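Local structure of heat shock protein, putative (Plasmodium falciparum, 1Y6Z) at residues S89-R92 with W93-F96; E199-K202 with C203-I207; S244-V248 with N249-G253. The protein probably acts as an ATP-dependent chaperone of the Hsp90 family that binds unfolded proteins, and this chain is its middle domain. All coordinates share one frame; numbering follows the deposited sequence.

Contact 1: S89-R92 with W93-F96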
ATOM      1  N   SER B  89      11.223  -9.015 -17.955  1.00 40.72           N
ATOM      2  CA  SER B  89       9.879  -8.513 -18.103  1.00 40.69           C
ATOM      3  C   SER B  89       9.388  -7.660 -16.900  1.00 39.27           C
ATOM      4  O   SER B  89       8.306  -7.038 -16.973  1.00 38.17           O
ATOM      5  CB  SER B  89       8.936  -9.686 -18.427  1.00 41.39           C
ATOM      6  OG  SER B  89       8.975 -10.656 -17.392  1.00 45.79           O
ATOM      7  N   ILE B  90      10.151  -7.620 -15.800  1.00 36.72           N
ATOM      8  CA  ILE B  90       9.723  -6.790 -14.664  1.00 35.54           C
ATOM      9  C   ILE B  90      10.431  -5.433 -14.779  1.00 33.44           C
ATOM     10  O   ILE B  90      11.414  -5.343 -15.507  1.00 32.89           O
ATOM     11  CB  ILE B  90       9.845  -7.526 -13.249  1.00 35.78           C
ATOM     12  CG1 ILE B  90      11.271  -7.526 -12.715  1.00 35.22           C
ATOM     13  CG2 ILE B  90       9.383  -8.986 -13.345  1.00 37.58           C
ATOM     14  CD1 ILE B  90      11.333  -7.915 -11.205  1.00 37.48           C
ATOM     15  N   PRO B  91       9.926  -4.364 -14.101  1.00 31.42           N
ATOM     16  CA  PRO B  91      10.605  -3.057 -14.206  1.00 29.94           C
ATOM     17  C   PRO B  91      12.074  -3.211 -13.881  1.00 27.49           C
ATOM     18  O   PRO B  91      12.422  -3.971 -13.000  1.00 25.46           O
ATOM     19  CB  PRO B  91       9.929  -2.230 -13.129  1.00 30.49           C
ATOM     20  CG  PRO B  91       8.486  -2.790 -13.186  1.00 31.98           C
ATOM     21  CD  PRO B  91       8.735  -4.292 -13.254  1.00 31.47           C
ATOM     22  N   ARG B  92      12.936  -2.549 -14.622  1.00 25.24           N
ATOM     23  CA  ARG B  92      14.355  -2.831 -14.386  1.00 25.29           C
ATOM     24  C   ARG B  92      14.859  -2.275 -13.066  1.00 24.09           C
ATOM     25  O   ARG B  92      15.945  -2.681 -12.576  1.00 23.11           O
ATOM     26  CB  ARG B  92      15.212  -2.290 -15.533  1.00 27.61           C
ATOM     27  CG  ARG B  92      15.401  -0.775 -15.519  1.00 24.83           C
ATOM     28  CD  ARG B  92      16.349  -0.333 -16.690  1.00 26.12           C
ATOM     29  NE  ARG B  92      16.610   1.102 -16.633  1.00 29.65           N
ATOM     30  CZ  ARG B  92      17.589   1.723 -17.309  1.00 32.49           C
ATOM     31  NH1 ARG B  92      18.388   1.041 -18.118  1.00 32.48           N
ATOM     32  NH2 ARG B  92      17.759   3.016 -17.195  1.00 32.29           N
ATOM     33  N   TRP B  93      14.099  -1.370 -12.439  1.00 22.02           N
ATOM     34  CA  TRP B  93      14.566  -0.904 -11.134  1.00 22.02           C
ATOM     35  C   TRP B  93      14.578  -2.063 -10.100  1.00 20.47           C
ATOM     36  O   TRP B  93      15.262  -1.970  -9.102  1.00 22.60           O
ATOM     37  CB  TRP B  93      13.796   0.300 -10.617  1.00 20.66           C
ATOM     38  CG  TRP B  93      12.440   0.005 -10.170  1.00 22.08           C
ATOM     39  CD1 TRP B  93      11.335  -0.032 -10.951  1.00 20.70           C
ATOM     40  CD2 TRP B  93      12.016  -0.340  -8.823  1.00 19.98           C
ATOM     41  NE1 TRP B  93      10.247  -0.390 -10.199  1.00 20.75           N
ATOM     42  CE2 TRP B  93      10.628  -0.523  -8.876  1.00 22.64           C
ATOM     43  CE3 TRP B  93      12.684  -0.449  -7.573  1.00 20.47           C
ATOM     44  CZ2 TRP B  93       9.858  -0.862  -7.722  1.00 23.33           C
ATOM     45  CZ3 TRP B  93      11.915  -0.740  -6.413  1.00 20.68           C
ATOM     46  CH2 TRP B  93      10.522  -0.967  -6.512  1.00 23.42           C
ATOM     47  N   LEU B  94      13.872  -3.152 -10.386  1.00 20.20           N
ATOM     48  CA  LEU B  94      13.852  -4.334  -9.526  1.00 19.76           C
ATOM     49  C   LEU B  94      14.815  -5.458  -9.906  1.00 20.18           C
ATOM     50  O   LEU B  94      14.684  -6.568  -9.378  1.00 21.25           O
ATOM     51  CB  LEU B  94      12.442  -4.928  -9.513  1.00 19.91           C
ATOM     52  CG  LEU B  94      11.543  -4.038  -8.668  1.00 22.49           C
ATOM     53  CD1 LEU B  94      10.142  -4.446  -9.035  1.00 24.64           C
ATOM     54  CD2 LEU B  94      11.850  -4.256  -7.136  1.00 25.12           C
ATOM     55  N   THR B  95      15.769  -5.155 -10.783  1.00 21.15           N
ATOM     56  CA  THR B  95      16.794  -6.096 -11.269  1.00 21.85           C
ATOM     57  C   THR B  95      17.610  -6.694 -10.119  1.00 21.20           C
ATOM     58  O   THR B  95      18.175  -7.765 -10.271  1.00 19.45           O
ATOM     59  CB  THR B  95      17.771  -5.441 -12.294  1.00 21.16           C
ATOM     60  OG1 THR B  95      18.623  -6.446 -12.905  1.00 24.85           O
ATOM     61  CG2 THR B  95      18.639  -4.358 -11.657  1.00 22.40           C
ATOM     62  N   PHE B  96      17.675  -5.989  -8.993  1.00 19.72           N
ATOM     63  CA  PHE B  96      18.501  -6.475  -7.837  1.00 19.30           C
ATOM     64  C   PHE B  96      17.817  -7.615  -7.089  1.00 20.09           C
ATOM     65  O   PHE B  96      18.467  -8.308  -6.337  1.00 20.69           O
ATOM     66  CB  PHE B  96      18.881  -5.354  -6.866  1.00 18.91           C
ATOM     67  CG  PHE B  96      17.692  -4.740  -6.147  1.00 18.91           C
ATOM     68  CD1 PHE B  96      17.029  -3.651  -6.676  1.00 19.15           C
ATOM     69  CD2 PHE B  96      17.222  -5.303  -4.944  1.00 21.61           C
ATOM     70  CE1 PHE B  96      15.936  -3.044  -6.021  1.00 19.16           C
ATOM     71  CE2 PHE B  96      16.071  -4.730  -4.293  1.00 22.54           C
ATOM     72  CZ  PHE B  96      15.465  -3.606  -4.824  1.00 22.74           C
TER

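Contact 2: E199-K202 with C203-I207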
ATOM      1  N   GLU B 199       5.123  26.870   8.558  1.00 44.80           N
ATOM      2  CA  GLU B 199       3.698  27.149   8.513  1.00 46.41           C
ATOM      3  C   GLU B 199       3.163  27.473   7.131  1.00 46.07           C
ATOM      4  O   GLU B 199       2.154  26.869   6.692  1.00 47.13           O
ATOM      5  CB  GLU B 199       3.352  28.274   9.499  1.00 47.19           C
ATOM      6  CG  GLU B 199       3.697  27.868  10.927  1.00 52.11           C
ATOM      7  CD  GLU B 199       2.518  28.000  11.881  1.00 58.61           C
ATOM      8  OE1 GLU B 199       2.045  29.148  12.079  1.00 60.03           O
ATOM      9  OE2 GLU B 199       2.089  26.954  12.453  1.00 60.53           O
ATOM     10  N   ASP B 200       3.832  28.425   6.477  1.00 45.11           N
ATOM     11  CA  ASP B 200       3.486  28.911   5.145  1.00 44.64           C
ATOM     12  C   ASP B 200       4.425  28.355   4.069  1.00 43.14           C
ATOM     13  O   ASP B 200       4.430  28.852   2.931  1.00 42.97           O
ATOM     14  CB  ASP B 200       3.547  30.451   5.123  1.00 45.97           C
ATOM     15  CG  ASP B 200       2.814  31.095   6.307  1.00 49.19           C
ATOM     16  OD1 ASP B 200       1.792  30.535   6.771  1.00 50.35           O
ATOM     17  OD2 ASP B 200       3.286  32.158   6.780  1.00 53.44           O
ATOM     18  N   GLN B 201       5.226  27.344   4.423  1.00 42.25           N
ATOM     19  CA  GLN B 201       6.085  26.642   3.439  1.00 40.49           C
ATOM     20  C   GLN B 201       5.194  25.741   2.643  1.00 40.90           C
ATOM     21  O   GLN B 201       4.471  24.941   3.220  1.00 41.56           O
ATOM     22  CB  GLN B 201       7.160  25.775   4.098  1.00 41.08           C
ATOM     23  CG  GLN B 201       8.088  25.095   3.039  1.00 38.39           C
ATOM     24  CD  GLN B 201       9.175  24.222   3.656  1.00 37.50           C
ATOM     25  OE1 GLN B 201       9.350  24.199   4.857  1.00 32.95           O
ATOM     26  NE2 GLN B 201       9.893  23.480   2.815  1.00 31.63           N
ATOM     27  N   LYS B 202       5.236  25.886   1.328  1.00 40.90           N
ATOM     28  CA  LYS B 202       4.353  25.112   0.443  1.00 41.51           C
ATOM     29  C   LYS B 202       5.088  24.045  -0.381  1.00 41.17           C
ATOM     30  O   LYS B 202       4.456  23.140  -0.920  1.00 42.04           O
ATOM     31  CB  LYS B 202       3.531  26.041  -0.482  1.00 42.14           C
ATOM     32  CG  LYS B 202       4.320  26.822  -1.557  1.00 43.67           C
ATOM     33  CD  LYS B 202       4.842  28.200  -1.016  1.00 44.76           C
ATOM     34  CE  LYS B 202       5.529  29.094  -2.073  1.00 46.50           C
ATOM     35  NZ  LYS B 202       6.689  28.452  -2.807  1.00 49.82           N
ATOM     36  N   CYS B 203       6.416  24.142  -0.447  1.00 40.11           N
ATOM     37  CA  CYS B 203       7.214  23.380  -1.434  1.00 40.32           C
ATOM     38  C   CYS B 203       8.265  22.563  -0.747  1.00 37.70           C
ATOM     39  O   CYS B 203       8.710  22.929   0.341  1.00 36.60           O
ATOM     40  CB  CYS B 203       7.992  24.332  -2.353  1.00 40.49           C
ATOM     41  SG  CYS B 203       7.054  25.167  -3.584  1.00 47.54           S
ATOM     42  N   ILE B 204       8.718  21.500  -1.427  1.00 34.96           N
ATOM     43  CA  ILE B 204       9.870  20.742  -0.953  1.00 33.18           C
ATOM     44  C   ILE B 204      11.004  21.262  -1.790  1.00 32.88           C
ATOM     45  O   ILE B 204      10.907  21.251  -3.022  1.00 32.98           O
ATOM     46  CB  ILE B 204       9.685  19.189  -1.219  1.00 32.58           C
ATOM     47  CG1 ILE B 204       8.468  18.636  -0.468  1.00 31.71           C
ATOM     48  CG2 ILE B 204      10.929  18.401  -0.854  1.00 31.45           C
ATOM     49  CD1 ILE B 204       7.981  17.305  -1.065  1.00 31.96           C
ATOM     50  N   TYR B 205      12.092  21.694  -1.154  1.00 32.73           N
ATOM     51  CA  TYR B 205      13.222  22.245  -1.914  1.00 33.11           C
ATOM     52  C   TYR B 205      14.350  21.273  -1.952  1.00 32.75           C
ATOM     53  O   TYR B 205      14.523  20.539  -1.010  1.00 31.28           O
ATOM     54  CB  TYR B 205      13.714  23.568  -1.305  1.00 34.98           C
ATOM     55  CG  TYR B 205      12.650  24.636  -1.364  1.00 35.77           C
ATOM     56  CD1 TYR B 205      11.731  24.814  -0.303  1.00 37.03           C
ATOM     57  CD2 TYR B 205      12.522  25.437  -2.499  1.00 39.19           C
ATOM     58  CE1 TYR B 205      10.721  25.797  -0.382  1.00 37.51           C
ATOM     59  CE2 TYR B 205      11.538  26.417  -2.588  1.00 40.15           C
ATOM     60  CZ  TYR B 205      10.651  26.597  -1.529  1.00 38.98           C
ATOM     61  OH  TYR B 205       9.681  27.561  -1.667  1.00 39.21           O
ATOM     62  N   TYR B 206      15.117  21.281  -3.040  1.00 33.44           N
ATOM     63  CA  TYR B 206      16.410  20.608  -3.070  1.00 35.65           C
ATOM     64  C   TYR B 206      17.490  21.407  -3.795  1.00 37.03           C
ATOM     65  O   TYR B 206      17.183  22.330  -4.518  1.00 37.78           O
ATOM     66  CB  TYR B 206      16.281  19.204  -3.688  1.00 36.05           C
ATOM     67  CG  TYR B 206      16.155  19.170  -5.183  1.00 34.64           C
ATOM     68  CD1 TYR B 206      17.285  18.983  -5.982  1.00 35.78           C
ATOM     69  CD2 TYR B 206      14.918  19.276  -5.793  1.00 34.24           C
ATOM     70  CE1 TYR B 206      17.180  18.926  -7.354  1.00 34.90           C
ATOM     71  CE2 TYR B 206      14.805  19.233  -7.183  1.00 37.79           C
ATOM     72  CZ  TYR B 206      15.952  19.055  -7.942  1.00 35.77           C
ATOM     73  OH  TYR B 206      15.852  18.987  -9.304  1.00 39.83           O
ATOM     74  N   ILE B 207      18.746  21.021  -3.600  1.00 39.29           N
ATOM     75  CA  ILE B 207      19.895  21.721  -4.225  1.00 41.76           C
ATOM     76  C   ILE B 207      21.035  20.784  -4.657  1.00 43.40           C
ATOM     77  O   ILE B 207      21.610  20.068  -3.821  1.00 43.46           O
ATOM     78  CB  ILE B 207      20.455  22.850  -3.303  1.00 40.83           C
ATOM     79  CG1 ILE B 207      21.585  23.626  -4.005  1.00 42.91           C
ATOM     80  CG2 ILE B 207      20.941  22.317  -1.922  1.00 41.13           C
ATOM     81  CD1 ILE B 207      21.786  25.040  -3.449  1.00 40.16           C
TER

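Contact 3: S244-V248 with N249-G253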
ATOM      1  N   SER B 244      14.225  15.566  -9.796  1.00 41.34           N
ATOM      2  CA  SER B 244      13.551  16.213 -10.948  1.00 42.43           C
ATOM      3  C   SER B 244      12.292  15.514 -11.468  1.00 43.66           C
ATOM      4  O   SER B 244      11.417  16.139 -12.073  1.00 43.71           O
ATOM      5  CB  SER B 244      14.536  16.365 -12.102  1.00 43.18           C
ATOM      6  OG  SER B 244      13.880  15.928 -13.295  1.00 44.83           O
ATOM      7  N   SER B 245      12.187  14.195 -11.276  1.00 42.95           N
ATOM      8  CA  SER B 245      10.945  13.508 -11.652  1.00 43.45           C
ATOM      9  C   SER B 245       9.787  13.819 -10.707  1.00 43.12           C
ATOM     10  O   SER B 245       8.626  13.737 -11.087  1.00 43.49           O
ATOM     11  CB  SER B 245      11.160  11.989 -11.677  1.00 44.00           C
ATOM     12  OG  SER B 245      12.142  11.681 -12.633  1.00 44.43           O
ATOM     13  N   LEU B 246      10.108  14.137  -9.459  1.00 42.88           N
ATOM     14  CA  LEU B 246       9.083  14.543  -8.511  1.00 43.25           C
ATOM     15  C   LEU B 246       8.673  15.966  -8.858  1.00 44.61           C
ATOM     16  O   LEU B 246       7.529  16.358  -8.633  1.00 45.32           O
ATOM     17  CB  LEU B 246       9.617  14.443  -7.093  1.00 43.17           C
ATOM     18  CG  LEU B 246       9.935  12.994  -6.673  1.00 39.67           C
ATOM     19  CD1 LEU B 246      10.652  12.994  -5.357  1.00 36.55           C
ATOM     20  CD2 LEU B 246       8.687  12.157  -6.622  1.00 38.15           C
ATOM     21  N   THR B 247       9.619  16.678  -9.465  1.00 46.14           N
ATOM     22  CA  THR B 247       9.483  18.071  -9.933  1.00 48.74           C
ATOM     23  C   THR B 247       8.416  18.202 -11.019  1.00 49.56           C
ATOM     24  O   THR B 247       7.923  19.300 -11.239  1.00 51.16           O
ATOM     25  CB  THR B 247      10.857  18.599 -10.442  1.00 48.05           C
ATOM     26  OG1 THR B 247      11.584  19.218  -9.382  1.00 48.88           O
ATOM     27  CG2 THR B 247      10.734  19.556 -11.587  1.00 49.53           C
ATOM     28  N   VAL B 248       8.068  17.089 -11.684  1.00 50.99           N
ATOM     29  CA  VAL B 248       7.040  17.097 -12.740  1.00 51.10           C
ATOM     30  C   VAL B 248       5.658  16.526 -12.367  1.00 51.18           C
ATOM     31  O   VAL B 248       4.659  17.127 -12.714  1.00 51.44           O
ATOM     32  CB  VAL B 248       7.571  16.680 -14.185  1.00 51.55           C
ATOM     33  CG1 VAL B 248       9.029  16.144 -14.173  1.00 51.93           C
ATOM     34  CG2 VAL B 248       6.589  15.747 -14.934  1.00 51.61           C
ATOM     35  N   ASN B 249       5.547  15.403 -11.659  1.00 51.54           N
ATOM     36  CA  ASN B 249       4.177  15.080 -11.159  1.00 51.54           C
ATOM     37  C   ASN B 249       4.000  15.167  -9.663  1.00 50.01           C
ATOM     38  O   ASN B 249       3.035  14.614  -9.107  1.00 50.23           O
ATOM     39  CB  ASN B 249       3.570  13.783 -11.714  1.00 52.54           C
ATOM     40  CG  ASN B 249       2.424  14.040 -12.725  1.00 55.19           C
ATOM     41  OD1 ASN B 249       2.526  14.910 -13.612  1.00 58.09           O
ATOM     42  ND2 ASN B 249       1.342  13.250 -12.612  1.00 57.18           N
ATOM     43  N   LYS B 250       4.928  15.892  -9.033  1.00 48.39           N
ATOM     44  CA  LYS B 250       4.826  16.277  -7.615  1.00 45.83           C
ATOM     45  C   LYS B 250       5.119  15.084  -6.703  1.00 43.28           C
ATOM     46  O   LYS B 250       5.401  13.967  -7.165  1.00 42.50           O
ATOM     47  CB  LYS B 250       3.428  16.854  -7.305  1.00 46.12           C
ATOM     48  CG  LYS B 250       3.034  18.166  -8.072  1.00 47.89           C
ATOM     49  CD  LYS B 250       1.656  18.611  -7.600  1.00 47.00           C
ATOM     50  CE  LYS B 250       1.419  20.097  -7.775  1.00 50.70           C
ATOM     51  NZ  LYS B 250       0.553  20.635  -6.677  1.00 48.32           N
ATOM     52  N   TYR B 251       5.042  15.329  -5.405  1.00 40.08           N
ATOM     53  CA  TYR B 251       5.109  14.263  -4.420  1.00 37.35           C
ATOM     54  C   TYR B 251       4.014  14.492  -3.426  1.00 36.30           C
ATOM     55  O   TYR B 251       4.089  15.417  -2.603  1.00 34.95           O
ATOM     56  CB  TYR B 251       6.461  14.181  -3.705  1.00 34.61           C
ATOM     57  CG  TYR B 251       6.458  13.104  -2.620  1.00 33.38           C
ATOM     58  CD1 TYR B 251       6.460  11.722  -2.953  1.00 29.90           C
ATOM     59  CD2 TYR B 251       6.403  13.440  -1.269  1.00 30.97           C
ATOM     60  CE1 TYR B 251       6.428  10.749  -1.959  1.00 25.92           C
ATOM     61  CE2 TYR B 251       6.375  12.455  -0.266  1.00 27.26           C
ATOM     62  CZ  TYR B 251       6.372  11.108  -0.651  1.00 27.82           C
ATOM     63  OH  TYR B 251       6.367  10.148   0.284  1.00 26.62           O
ATOM     64  N   LYS B 252       3.002  13.635  -3.494  1.00 35.93           N
ATOM     65  CA  LYS B 252       1.856  13.677  -2.600  1.00 36.57           C
ATOM     66  C   LYS B 252       1.280  15.094  -2.615  1.00 37.78           C
ATOM     67  O   LYS B 252       0.915  15.631  -1.586  1.00 38.71           O
ATOM     68  CB  LYS B 252       2.183  13.189  -1.164  1.00 36.36           C
ATOM     69  CG  LYS B 252       2.569  11.688  -1.038  1.00 34.20           C
ATOM     70  CD  LYS B 252       2.647  11.191   0.421  1.00 35.54           C
ATOM     71  CE  LYS B 252       3.118   9.727   0.450  1.00 38.67           C
ATOM     72  NZ  LYS B 252       3.667   9.274   1.775  1.00 39.52           N
ATOM     73  N   GLY B 253       1.263  15.685  -3.801  1.00 39.41           N
ATOM     74  CA  GLY B 253       0.618  16.987  -4.064  1.00 41.54           C
ATOM     75  C   GLY B 253       1.530  18.195  -3.891  1.00 41.87           C
ATOM     76  O   GLY B 253       1.107  19.323  -4.154  1.00 43.25           O
TER

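Contact 1: S89-R92 with W93-F96
Pro91 and Trp93 meet across a tight 3-10 turn in the Hsp90 middle domain, within the link between strands 80-83 and 98-103. Two backbone bonds define the turn, Leu94 N to Pro91 O at 3.1 Å and Thr95 N to Arg92 O at 3.1 Å, each spanning three residues with an N-H...O angle of 158°. Followed outward, the Trp93 side chain first sets CB 3.7 Å from Arg92 C. Its chi1 of 72° places CG between the backbone N and the carbonyl carbon, folding the indole back over the turn. There CD1 comes within 3.4 Å of Pro91 CB, and NE1 lies almost as near to the same carbon, an approach oblique to the indole plane. At the polar corner NE1 is hydrogen-bonded to Asp165, while the side chain also packs on Met136 of helix 121-141 and Leu158 of helix 145-164. One indole face carries Leu94 CG 3.5 Å above it, over the ring centre. Leu94 is held from the other segment as well: Ile90 CD1 reaches its CB at 3.6 Å, the two side chains crossing at about a right angle. Arg92 takes a different course. Its CB points away from 93-96, and the extended chain carries the guanidinium to a salt bridge with Glu164, at the end of helix 145-164, and a cation-pi contact with Phe66. The turn thus sets its apolar groups against helices 121-141 and 145-164, just ahead of strand 98-103, which as in other Hsp90 middle domains probably leads into the catalytic loop, not modelled here. At its far end, Thr95 CG2 touches the acceptor of the second bond, 3.3 Å from Arg92 O.

Contact 2: E199-K202 with C203-I207
Gln201 NE2 donates to Cys203 O at 2.8 Å, with an N-H...O angle of 148°. The amide nitrogen approaches nearly along the C=O axis of Cys203, the C=O...N angle being 173°, while the acceptor sits somewhat out of the Gln201 amide plane. A second, weak bond joins NE2 to the hydroxyl of Tyr193, and OE1 takes the backbone N-H of Lys198; with both its ends held, the buried amide has little freedom to rotate. Extension accounts for this reach: CG stands anti to the backbone N (chi1 -178°) and the chain stays straight beyond it, so the side chain runs forward alongside the start of the strand. Its CG passes the same carbonyl oxygen, 3.5 Å from Cys203 O. Farther on, NE2 meets the edge of the Tyr205 ring, 3.9 Å from CD1 and close to the ring plane, as the two side chains run antiparallel past one another. The strand reached in this way, 204-208, is the middle one of a three-stranded parallel sheet in this middle domain of an Hsp90, with 231-234 and 256-258 as its neighbours; Tyr205 packs on Val231 and Leu257 of these flanking strands. On the more exposed side Lys202 takes a bent path, turning at chi2 and chi4 and folding back over Cys203. Its CG lies 3.8 Å from Cys203 SG, and the ammonium comes back to the same sulfur, with NZ 3.4 Å from SG. From there NZ makes a weak hydrogen bond of 3.3 Å to Tyr205 OH, the phenol and the lysine chain crossing at a slant. Tyr193 serves the strand too, its hydroxyl accepting the backbone N-H of Tyr205.

Contact 3: S244-V248 with N249-G253
Leu246 and Tyr251 run alongside each other in the same sense, where helix 237-249 gives out. Leu246 CD2 makes the apolar contact, 4.2 Å from Tyr251 CB, and is nearer still to the intervening backbone, 3.8 Å from Lys250 O. The methyl approaches the tyrosine ring obliquely. With its CG anti to the backbone N (chi1 177°), Tyr251 sends the ring away while CB stays beside Leu246. Lys250 is the first residue to abandon helical backbone angles, and its positive phi of 75° is consistent with the chain turning so that Tyr251 comes back beside the last helical turn. A bond from Lys250 N to Leu246 O is weak and of doubtful geometry, so the evidence for this ending rests on the backbone angles and the leucine-tyrosine contact. Beyond the turn, Lys250 closes a small loop on its own side, NZ donating to Gly253 O at 2.9 Å from well above the carbonyl plane, with a C=O...N angle of 132°. Tyr251 in turn carries Lys252 on one ring face, CG standing 3.8 Å above the plane and over its centre. In the next shell Leu246 and Tyr251 both pack on Ala173 and Leu190, within a beta-alpha-beta crossover in which helix 237-249 joins strand 231-234 to the parallel strand 256-258, passing over the middle strand 204-208, and Thr247 OG1 is hydrogen-bonded to Val256 O. Asp191 OD2 accepts Tyr251 OH and forms a salt bridge with Lys252 NZ. With a phenol and an ammonium group meeting at one carboxylate oxygen, Asp191 probably remains ionised, and this shared charge would help fix the phenol end while Lys252 CG lies over one ring face.

How the contacts relate
Contact 1 is the most buried, its centre about 10 Å from that of the chain, and belongs to a different part of the fold: centre to centre it lies about 22 Å from contact 3 and about 32 Å from contact 2. Contacts 2 and 3, both partly buried, serve the same three-stranded parallel sheet, one at the entry to its middle strand, the other at the end of a helix packed on it. They touch, Ile204 CD1 lying 4.2 Å from Tyr251 CD2. Chemistry differs with place: a backbone turn with apolar packing in contact 1, a buried amide beside an exposed lysine in contact 2, a leucine-tyrosine pair beside partly exposed lysines in contact 3.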